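Local coordinates for divalent ion tolerance protein CutA1 (Ehrlichia chaffeensis, PDB 4IYQ) that belongs to the CutA family of trimeric divalent-ion tolerance proteins and may bind copper ions, at residues A96-Y100 / D101-I105. Residues are numbered along the deposited sequence; the frame is centred on the assembly and turned at random.
Sequences AIHPY and DTPAI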
ATOM      1  N   ALA A  96      -3.628  -8.172  20.390  1.00 15.12           N
ATOM      2  CA  ALA A  96      -3.203  -8.895  21.581  1.00 15.98           C
ATOM      3  C   ALA A  96      -1.697  -9.135  21.616  1.00 24.77           C
ATOM      4  O   ALA A  96      -1.109  -9.150  22.685  1.00 27.52           O
ATOM      5  CB  ALA A  96      -3.943 -10.212  21.688  1.00 16.00           C
ATOM      6  N   ILE A  97      -1.059  -9.319  20.462  1.00 24.33           N
ATOM      7  CA  ILE A  97       0.350  -9.704  20.468  1.00 20.32           C
ATOM      8  C   ILE A  97       1.300  -8.589  20.063  1.00 19.59           C
ATOM      9  O   ILE A  97       2.511  -8.764  20.136  1.00 22.38           O
ATOM     10  CB  ILE A  97       0.612 -10.902  19.525  1.00 22.09           C
ATOM     11  CG1 ILE A  97       0.494 -10.466  18.060  1.00 13.29           C
ATOM     12  CG2 ILE A  97      -0.319 -12.059  19.867  1.00 14.52           C
ATOM     13  CD1 ILE A  97       0.586 -11.579  17.069  1.00 12.61           C
ATOM     14  N   HIS A  98       0.754  -7.446  19.656  1.00 21.55           N
ATOM     15  CA  HIS A  98       1.560  -6.323  19.159  1.00 18.43           C
ATOM     16  C   HIS A  98       2.374  -5.655  20.272  1.00 19.58           C
ATOM     17  O   HIS A  98       1.875  -5.435  21.377  1.00 21.48           O
ATOM     18  CB  HIS A  98       0.655  -5.290  18.496  1.00 14.30           C
ATOM     19  CG  HIS A  98       1.319  -4.521  17.403  1.00 30.91           C
ATOM     20  ND1 HIS A  98       2.264  -3.549  17.648  1.00 33.79           N
ATOM     21  CD2 HIS A  98       1.184  -4.585  16.056  1.00 27.44           C
ATOM     22  CE1 HIS A  98       2.681  -3.043  16.499  1.00 28.44           C
ATOM     23  NE2 HIS A  98       2.043  -3.654  15.518  1.00 23.22           N
ATOM     24  N   PRO A  99       3.633  -5.320  19.983  1.00 23.64           N
ATOM     25  CA  PRO A  99       4.462  -4.589  20.957  1.00 17.11           C
ATOM     26  C   PRO A  99       3.904  -3.214  21.337  1.00 23.66           C
ATOM     27  O   PRO A  99       4.059  -2.789  22.483  1.00 22.32           O
ATOM     28  CB  PRO A  99       5.809  -4.439  20.237  1.00 16.91           C
ATOM     29  CG  PRO A  99       5.529  -4.752  18.768  1.00 16.64           C
ATOM     30  CD  PRO A  99       4.376  -5.706  18.771  1.00 18.41           C
ATOM     31  N   TYR A 100       3.241  -2.539  20.402  1.00 26.32           N
ATOM     32  CA  TYR A 100       2.657  -1.227  20.684  1.00 27.42           C
ATOM     33  C   TYR A 100       1.341  -1.357  21.441  1.00 29.39           C
ATOM     34  O   TYR A 100       0.547  -2.254  21.165  1.00 31.93           O
ATOM     35  CB  TYR A 100       2.399  -0.437  19.389  1.00 26.73           C
ATOM     36  CG  TYR A 100       3.618  -0.024  18.584  1.00 25.30           C
ATOM     37  CD1 TYR A 100       4.867   0.116  19.176  1.00 22.99           C
ATOM     38  CD2 TYR A 100       3.509   0.227  17.212  1.00 26.29           C
ATOM     39  CE1 TYR A 100       5.982   0.491  18.424  1.00 27.93           C
ATOM     40  CE2 TYR A 100       4.612   0.603  16.452  1.00 24.22           C
ATOM     41  CZ  TYR A 100       5.842   0.737  17.063  1.00 28.33           C
ATOM     42  OH  TYR A 100       6.931   1.111  16.306  1.00 28.56           O
ATOM     43  N   ASP A 101       1.097  -0.432  22.364  1.00 33.24           N
ATOM     44  CA  ASP A 101      -0.200  -0.333  23.030  1.00 34.21           C
ATOM     45  C   ASP A 101      -1.266   0.123  22.054  1.00 32.72           C
ATOM     46  O   ASP A 101      -2.392  -0.363  22.076  1.00 35.73           O
ATOM     47  CB  ASP A 101      -0.136   0.650  24.201  1.00 38.55           C
ATOM     48  CG  ASP A 101       0.766   0.171  25.305  1.00 53.30           C
ATOM     49  OD1 ASP A 101       1.663   0.940  25.716  1.00 60.92           O
ATOM     50  OD2 ASP A 101       0.583  -0.980  25.759  1.00 58.41           O
ATOM     51  N   THR A 102      -0.900   1.068  21.197  1.00 32.17           N
ATOM     52  CA  THR A 102      -1.804   1.558  20.175  1.00 30.20           C
ATOM     53  C   THR A 102      -1.233   1.325  18.786  1.00 26.85           C
ATOM     54  O   THR A 102      -0.668   2.233  18.185  1.00 25.48           O
ATOM     55  CB  THR A 102      -2.092   3.046  20.346  1.00 28.94           C
ATOM     56  OG1 THR A 102      -2.440   3.301  21.712  1.00 30.52           O
ATOM     57  CG2 THR A 102      -3.243   3.474  19.418  1.00 18.03           C
ATOM     58  N   PRO A 103      -1.362   0.098  18.275  1.00 26.43           N
ATOM     59  CA  PRO A 103      -0.870  -0.174  16.923  1.00 25.50           C
ATOM     60  C   PRO A 103      -1.856   0.293  15.852  1.00 25.49           C
ATOM     61  O   PRO A 103      -3.062   0.368  16.119  1.00 19.96           O
ATOM     62  CB  PRO A 103      -0.733  -1.696  16.912  1.00 14.07           C
ATOM     63  CG  PRO A 103      -1.841  -2.141  17.818  1.00 19.62           C
ATOM     64  CD  PRO A 103      -1.914  -1.110  18.915  1.00 15.65           C
ATOM     65  N   ALA A 104      -1.348   0.625  14.668  1.00 13.50           N
ATOM     66  CA  ALA A 104      -2.212   0.815  13.509  1.00 14.73           C
ATOM     67  C   ALA A 104      -2.512  -0.552  12.907  1.00 15.64           C
ATOM     68  O   ALA A 104      -1.618  -1.214  12.393  1.00 18.44           O
ATOM     69  CB  ALA A 104      -1.546   1.728  12.466  1.00 13.62           C
ATOM     70  N   ILE A 105      -3.761  -0.986  12.978  1.00 12.07           N
ATOM     71  CA  ILE A 105      -4.164  -2.209  12.300  1.00 11.40           C
ATOM     72  C   ILE A 105      -5.311  -1.884  11.387  1.00 15.07           C
ATOM     73  O   ILE A 105      -6.437  -1.719  11.829  1.00 22.11           O
ATOM     74  CB  ILE A 105      -4.565  -3.290  13.272  1.00 11.60           C
ATOM     75  CG1 ILE A 105      -3.496  -3.431  14.364  1.00 12.03           C
ATOM     76  CG2 ILE A 105      -4.779  -4.599  12.531  1.00 10.98           C
ATOM     77  CD1 ILE A 105      -3.992  -4.228  15.571  1.00 22.32           C
TER
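His98 ND1, in the ring that Pro103 covers, accepts the backbone N-H of Tyr100 at 3.1 Å from Tyr100 N. The bond is fairly straight, 161° at the hydrogen, and the donor lies in the imidazole plane, so it leaves the faces of the ring to packing. Pro103 takes one of them: its CB sits over the middle of the His98 ring, 3.4 Å from the centroid and 5° off the normal, a CH-pi contact. With CG swung anti to the backbone N (chi1 -150°), His98 brings that face against Pro103 CB. Tyr100 adds apolar contact through its CB, 4.2 Å from Pro103 CB, while its ring presents an edge to Pro103 CA and sends OH to a hydrogen bond with Glu75. The other imidazole nitrogen, NE2, has weak hydrogen bonds with Thr30 OG1 and Thr31 O. The turn leads from helix 87-97 to strand 105-108, outermost within the chain of the ferredoxin-like CutA fold; Pro103 O and the Ile105 backbone bond to a neighbouring subunit, both reaching its Asn114. Since ND1 accepts and the carbonyl Thr31 O, though weakly bonded, can only accept, a neutral His98 would probably carry its proton on NE2; in-plane bond and proline cover together restrict the ring's rotation.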